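Local structure of glycoside hydrolase, family 11\:clostridium cellulosome enzyme, dockerin type i\:polysaccharide (Clostridium thermocellum, 2C79) at residues A[8-13]-A[149-154]; A[61-66]-A[99-104]. The protein probably removes acetyl groups from xylan as a metal-dependent acetyl xylan esterase of the polysaccharide deacetylase (NodB homology) family. All blocks are in the same frame, centred on the assembly; numbering follows the deposited sequence.

Interaction 1. Residues A[8-13]-A[149-154]. With CO (cobalt (II) ion), chain B.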
loop_
_atom_site.group_PDB
_atom_site.type_symbol
_atom_site.label_atom_id
_atom_site.label_comp_id
_atom_site.label_asym_id
_atom_site.label_seq_id
_atom_site.Cartn_x
_atom_site.Cartn_y
_atom_site.Cartn_z
ATOM N N ALA A 8 -4.124 8.257 -3.943
ATOM C CA ALA A 8 -2.943 7.384 -3.742
ATOM C C ALA A 8 -3.362 5.919 -3.947
ATOM O O ALA A 8 -4.097 5.390 -3.134
ATOM C CB ALA A 8 -2.351 7.545 -2.364
ATOM N N LEU A 9 -2.863 5.295 -5.004
ATOM C CA LEU A 9 -3.104 3.899 -5.276
ATOM C C LEU A 9 -2.079 3.102 -4.444
ATOM O O LEU A 9 -0.872 3.307 -4.615
ATOM C CB LEU A 9 -2.875 3.710 -6.763
ATOM C CG LEU A 9 -3.129 2.394 -7.436
ATOM C CD1 LEU A 9 -4.560 1.914 -7.181
ATOM C CD2 LEU A 9 -2.874 2.532 -8.934
ATOM N N THR A 10 -2.547 2.213 -3.552
ATOM C CA THR A 10 -1.674 1.441 -2.671
ATOM C C THR A 10 -1.967 -0.054 -2.786
ATOM O O THR A 10 -3.102 -0.442 -3.077
ATOM C CB THR A 10 -1.778 1.918 -1.190
ATOM O OG1 THR A 10 -3.011 1.498 -0.628
ATOM C CG2 THR A 10 -1.630 3.466 -1.082
ATOM N N PHE A 11 -0.941 -0.871 -2.570
ATOM C CA PHE A 11 -1.074 -2.315 -2.821
ATOM C C PHE A 11 -0.486 -3.087 -1.644
ATOM O O PHE A 11 0.694 -2.906 -1.289
ATOM C CB PHE A 11 -0.270 -2.687 -4.085
ATOM C CG PHE A 11 -0.845 -2.078 -5.336
ATOM C CD1 PHE A 11 -1.975 -2.663 -5.961
ATOM C CD2 PHE A 11 -0.334 -0.886 -5.848
ATOM C CE1 PHE A 11 -2.524 -2.073 -7.098
ATOM C CE2 PHE A 11 -0.898 -0.307 -7.011
ATOM C CZ PHE A 11 -1.998 -0.897 -7.622
ATOM N N ASP A 12 -1.296 -3.957 -1.047
ATOM C CA ASP A 12 -0.835 -4.810 0.044
ATOM C C ASP A 12 -0.371 -6.174 -0.461
ATOM O O ASP A 12 -0.806 -6.637 -1.515
ATOM C CB ASP A 12 -1.941 -4.986 1.089
ATOM C CG ASP A 12 -2.168 -3.733 1.912
ATOM O OD1 ASP A 12 -1.380 -2.776 1.770
ATOM O OD2 ASP A 12 -3.136 -3.708 2.701
ATOM N N ASP A 13 0.515 -6.811 0.299
ATOM C CA ASP A 13 0.494 -8.262 0.458
ATOM C C ASP A 13 1.601 -8.926 -0.357
ATOM O O ASP A 13 1.641 -10.149 -0.491
ATOM C CB ASP A 13 -0.870 -8.827 0.058
ATOM C CG ASP A 13 -1.793 -9.016 1.246
ATOM O OD1 ASP A 13 -1.634 -8.285 2.246
ATOM O OD2 ASP A 13 -2.678 -9.895 1.181
ATOM N N GLY A 149 -8.118 13.192 -2.304
ATOM C CA GLY A 149 -7.401 12.813 -1.074
ATOM C C GLY A 149 -7.561 11.325 -0.679
ATOM O O GLY A 149 -6.965 10.878 0.291
ATOM N N THR A 150 -8.377 10.564 -1.414
ATOM C CA THR A 150 -8.576 9.159 -1.032
ATOM C C THR A 150 -7.284 8.352 -1.141
ATOM O O THR A 150 -6.586 8.447 -2.170
ATOM C CB THR A 150 -9.628 8.508 -1.921
ATOM O OG1 THR A 150 -10.881 9.159 -1.669
ATOM C CG2 THR A 150 -9.758 6.983 -1.706
ATOM N N ILE A 151 -7.054 7.478 -0.136
ATOM C CA ILE A 151 -6.073 6.413 -0.217
ATOM C C ILE A 151 -6.844 5.175 -0.638
ATOM O O ILE A 151 -7.827 4.804 0.023
ATOM C CB ILE A 151 -5.401 6.207 1.143
ATOM C CG1 ILE A 151 -4.597 7.471 1.506
ATOM C CG2 ILE A 151 -4.482 4.943 1.130
ATOM C CD1 ILE A 151 -4.074 7.439 2.949
ATOM N N ILE A 152 -6.414 4.585 -1.740
ATOM C CA ILE A 152 -7.064 3.391 -2.271
ATOM C C ILE A 152 -6.316 2.141 -1.843
ATOM O O ILE A 152 -5.120 2.029 -2.133
ATOM C CB ILE A 152 -7.090 3.395 -3.823
ATOM C CG1 ILE A 152 -7.773 4.681 -4.381
ATOM C CG2 ILE A 152 -7.721 2.088 -4.353
ATOM C CD1 ILE A 152 -7.389 4.988 -5.849
ATOM N N LEU A 153 -6.997 1.213 -1.168
ATOM C CA LEU A 153 -6.359 -0.017 -0.673
ATOM C C LEU A 153 -6.711 -1.169 -1.639
ATOM O O LEU A 153 -7.875 -1.624 -1.689
ATOM C CB LEU A 153 -6.869 -0.321 0.738
ATOM C CG LEU A 153 -6.145 -1.482 1.494
ATOM C CD1 LEU A 153 -6.639 -1.518 2.947
ATOM C CD2 LEU A 153 -6.370 -2.861 0.900
ATOM N N LEU A 154 -5.707 -1.594 -2.422
ATOM C CA LEU A 154 -5.817 -2.789 -3.233
ATOM C C LEU A 154 -4.751 -3.803 -2.798
ATOM O O LEU A 154 -3.931 -3.510 -1.914
ATOM C CB LEU A 154 -5.610 -2.417 -4.744
ATOM C CG LEU A 154 -6.764 -1.574 -5.282
ATOM C CD1 LEU A 154 -6.376 -1.106 -6.705
ATOM C CD2 LEU A 154 -8.065 -2.393 -5.374
HETATM CO CO CO B . -2.836 -7.663 4.109
HETATM O O HOH W 1 -4.082 -6.404 3.016
HETATM O O HOH W 2 -4.128 -9.275 3.639
HETATM O O HOH W 3 -2.030 -9.030 5.456
HETATM O O HOH W 4 -4.284 -7.059 5.718
#
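L154 lies alongside the F11 ring, both side chains pointing the same way, with its CB 3.8 Å from F11 CD1. L154 CD1 meets L9 CD1 at 3.6 Å in the modelled conformer of L9, the two side chains crossing at a slant. L9, F11, I152 and L154 thus form one greasy face of two parallel strands, 8-12 and 151-154, and helix 164-177 packs against L9 and F11 there. The other face carries A8, T10, I151 and L153; T10 CG2 touches I151 CG2 at 3.9 Å, and helix 185-192 closes over A8 and I151. Backbone bonds alternate in the parallel fashion from A8 N to T150 O through to D12 N and L154 O. I152 O is gripped twice, by T10 N and, from above the carbonyl plane, by T10 OG1 at 2.6 Å. A chi1 of 73° sets this hydroxyl between its own N and carbonyl carbon and turns OG1 to I152 O; R102 NH1 is a probable second partner. The D12 side chain crosses L153 at about a right angle, OD2 3.8 Å from L153 CD2, while OD1 pairs with R102. Just beyond the strand, D13 OD1 binds the cobalt ion at 2.3 Å, a site completed by H64 and four waters; water 1 donates to D12 OD2. The chemistry changes along the strand, from apolar packing to carboxylates and the cobalt ion at its C-terminal end, consistent with this being the catalytic end of the fold.

Interaction 2. Residues A[61-66]-A[99-104]. With CO (cobalt (II) ion), chain B.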
loop_
_atom_site.group_PDB
_atom_site.type_symbol
_atom_site.label_atom_id
_atom_site.label_comp_id
_atom_site.label_asym_id
_atom_site.label_seq_id
_atom_site.Cartn_x
_atom_site.Cartn_y
_atom_site.Cartn_z
ATOM N N ILE A 61 7.617 2.481 -0.813
ATOM C CA ILE A 61 7.431 1.239 -0.088
ATOM C C ILE A 61 7.070 1.574 1.356
ATOM O O ILE A 61 7.779 2.356 2.003
ATOM C CB ILE A 61 8.694 0.359 -0.127
ATOM C CG1 ILE A 61 9.016 -0.029 -1.595
ATOM C CG2 ILE A 61 8.479 -0.912 0.695
ATOM C CD1 ILE A 61 10.356 -0.771 -1.730
ATOM N N GLY A 62 5.993 0.949 1.838
ATOM C CA GLY A 62 5.616 1.053 3.242
ATOM C C GLY A 62 5.615 -0.318 3.901
ATOM O O GLY A 62 5.957 -1.345 3.275
ATOM N N ASN A 63 5.243 -0.351 5.183
ATOM C CA ASN A 63 5.424 -1.547 6.023
ATOM C C ASN A 63 4.038 -2.193 6.293
ATOM O O ASN A 63 3.127 -1.481 6.769
ATOM C CB ASN A 63 6.048 -1.058 7.342
ATOM C CG ASN A 63 6.531 -2.171 8.264
ATOM O OD1 ASN A 63 5.818 -3.144 8.515
ATOM N ND2 ASN A 63 7.750 -2.015 8.818
ATOM N N HIS A 64 3.883 -3.479 5.937
ATOM C CA HIS A 64 2.631 -4.210 6.227
ATOM C C HIS A 64 2.918 -5.354 7.208
ATOM O O HIS A 64 2.207 -6.367 7.225
ATOM C CB HIS A 64 1.985 -4.712 4.915
ATOM C CG HIS A 64 0.562 -5.190 5.027
ATOM N ND1 HIS A 64 -0.406 -4.575 5.818
ATOM C CD2 HIS A 64 -0.093 -6.158 4.325
ATOM C CE1 HIS A 64 -1.577 -5.190 5.630
ATOM N NE2 HIS A 64 -1.417 -6.152 4.727
ATOM N N SER A 65 3.964 -5.197 8.016
ATOM C CA SER A 65 4.287 -6.163 9.067
ATOM C C SER A 65 5.159 -7.303 8.541
ATOM O O SER A 65 5.290 -7.480 7.330
ATOM C CB SER A 65 3.007 -6.723 9.691
ATOM O OG SER A 65 2.765 -8.049 9.256
ATOM N N TRP A 66 5.754 -8.076 9.448
ATOM C CA TRP A 66 6.557 -9.226 9.037
ATOM C C TRP A 66 5.731 -10.334 8.394
ATOM O O TRP A 66 6.237 -11.100 7.561
ATOM C CB TRP A 66 7.287 -9.792 10.259
ATOM C CG TRP A 66 8.248 -10.900 9.905
ATOM C CD1 TRP A 66 8.090 -12.234 10.129
ATOM C CD2 TRP A 66 9.485 -10.758 9.178
ATOM N NE1 TRP A 66 9.176 -12.923 9.666
ATOM C CE2 TRP A 66 10.040 -12.055 9.043
ATOM C CE3 TRP A 66 10.202 -9.651 8.679
ATOM C CZ2 TRP A 66 11.266 -12.279 8.383
ATOM C CZ3 TRP A 66 11.402 -9.884 7.988
ATOM C CH2 TRP A 66 11.913 -11.195 7.851
ATOM N N LYS A 99 7.920 5.235 5.853
ATOM C CA LYS A 99 7.310 6.255 6.677
ATOM C C LYS A 99 5.905 5.867 7.120
ATOM O O LYS A 99 5.366 6.451 8.034
ATOM C CB LYS A 99 7.285 7.601 5.942
ATOM C CG LYS A 99 8.669 8.125 5.576
ATOM C CD LYS A 99 8.519 9.494 4.952
ATOM C CE LYS A 99 9.812 9.977 4.316
ATOM N NZ LYS A 99 10.225 9.264 3.076
ATOM N N PHE A 100 5.324 4.888 6.425
ATOM C CA PHE A 100 3.924 4.489 6.603
ATOM C C PHE A 100 3.788 3.039 6.944
ATOM O O PHE A 100 4.581 2.219 6.472
ATOM C CB PHE A 100 3.138 4.747 5.294
ATOM C CG PHE A 100 3.073 6.227 4.944
ATOM C CD1 PHE A 100 2.135 7.057 5.546
ATOM C CD2 PHE A 100 4.005 6.807 4.086
ATOM C CE1 PHE A 100 2.087 8.402 5.244
ATOM C CE2 PHE A 100 3.972 8.174 3.783
ATOM C CZ PHE A 100 3.004 8.957 4.372
ATOM N N PHE A 101 2.738 2.746 7.721
ATOM C CA PHE A 101 2.417 1.375 8.189
ATOM C C PHE A 101 0.938 1.106 7.881
ATOM O O PHE A 101 0.090 1.966 8.149
ATOM C CB PHE A 101 2.628 1.313 9.716
ATOM C CG PHE A 101 2.130 0.015 10.365
ATOM C CD1 PHE A 101 2.628 -1.218 9.985
ATOM C CD2 PHE A 101 1.191 0.071 11.417
ATOM C CE1 PHE A 101 2.186 -2.384 10.619
ATOM C CE2 PHE A 101 0.746 -1.092 12.072
ATOM C CZ PHE A 101 1.249 -2.309 11.673
ATOM N N ARG A 102 0.637 -0.061 7.316
ATOM C CA ARG A 102 -0.740 -0.512 7.192
ATOM C C ARG A 102 -0.952 -1.700 8.103
ATOM O O ARG A 102 -0.349 -2.768 7.880
ATOM C CB ARG A 102 -1.079 -0.941 5.767
ATOM C CG ARG A 102 -2.491 -1.531 5.694
ATOM C CD ARG A 102 -3.086 -1.383 4.316
ATOM N NE ARG A 102 -3.314 0.022 3.925
ATOM C CZ ARG A 102 -3.181 0.480 2.678
ATOM N NH1 ARG A 102 -2.793 -0.328 1.697
ATOM N NH2 ARG A 102 -3.413 1.754 2.410
ATOM N N PRO A 103 -1.818 -1.549 9.134
ATOM C CA PRO A 103 -1.986 -2.702 10.052
ATOM C C PRO A 103 -2.580 -3.892 9.336
ATOM O O PRO A 103 -3.534 -3.744 8.555
ATOM C CB PRO A 103 -3.004 -2.196 11.098
ATOM C CG PRO A 103 -3.014 -0.690 10.941
ATOM C CD PRO A 103 -2.538 -0.322 9.552
ATOM N N PRO A 104 -2.040 -5.098 9.599
ATOM C CA PRO A 104 -2.720 -6.296 9.079
ATOM C C PRO A 104 -4.210 -6.323 9.469
ATOM O O PRO A 104 -4.593 -6.072 10.645
ATOM C CB PRO A 104 -1.930 -7.463 9.741
ATOM C CG PRO A 104 -0.536 -6.851 9.923
ATOM C CD PRO A 104 -0.800 -5.410 10.317
HETATM CO CO CO B . -2.836 -7.663 4.109
HETATM O O HOH W 5 6.779 4.675 3.263
HETATM O O HOH W 2 -4.128 -9.275 3.639
HETATM O O HOH W 3 -2.030 -9.030 5.456
HETATM O O HOH W 4 -4.284 -7.059 5.718
HETATM O O HOH W 1 -4.082 -6.404 3.016
#
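H64 and R102 join strand 60-63 of the central parallel sheet of this NodB-type deacetylase fold to the segment that follows strand 100-101. The two strands share a single bridge, N63 with F101, where N63 N bonds F100 O and R102 N bonds N63 O. With CG opposite the backbone N (chi1 -166°), the H64 ring swings towards the cobalt ion, which NE2 binds at 2.2 Å. The opposite ring nitrogen, ND1, donates to R102 O at 2.7 Å; the acceptor lies only 7° from the imidazole plane, although the donor stands above the carbonyl plane of R102. This second-shell bond fixes the ring's rotation, places the proton on ND1 and leaves NE2 for the metal. R102 CG packs 3.7 Å from H64 ND1, and in the modelled conformer the chain then bends and leads away to D12, T10 and V121. The F101 ring brings CD1 to 3.3 Å from N63 O, with P103 N over one face, offset toward the rim, and F120 meeting it edge-to-face. N63 crosses this ring obliquely, its amide plane 75° from it. N63 OD1 turns back to accept S65 N in an Asx turn that spans the metal ligand H64, while ND2 is held by N87 and I83 of helix 76-94. G62 CA lies 3.6 Å from F100 O. Beyond the turn, S65 CB rests on the P104 ring, 3.6 Å from its CG.

How the interactions relate
The two interactions, centred 12 Å apart, meet at the cobalt ion. Residues 8-13 supply one protein ligand and residues 61-66 the other, D13 OD1 and H64 NE2 standing 3.3 Å apart in its coordination sphere, which four waters complete. R102 is the second link: its NH1 leaves interaction 2 to form a salt bridge with D12 OD1 at 2.8 Å and a probable hydrogen bond with T10 OG1 at 3.0 Å, and packs 3.6 Å from L153 CG. One arginine therefore ties its backbone support of H64 to the acidic end of strand 8-12, coupling the two halves of the probable active site.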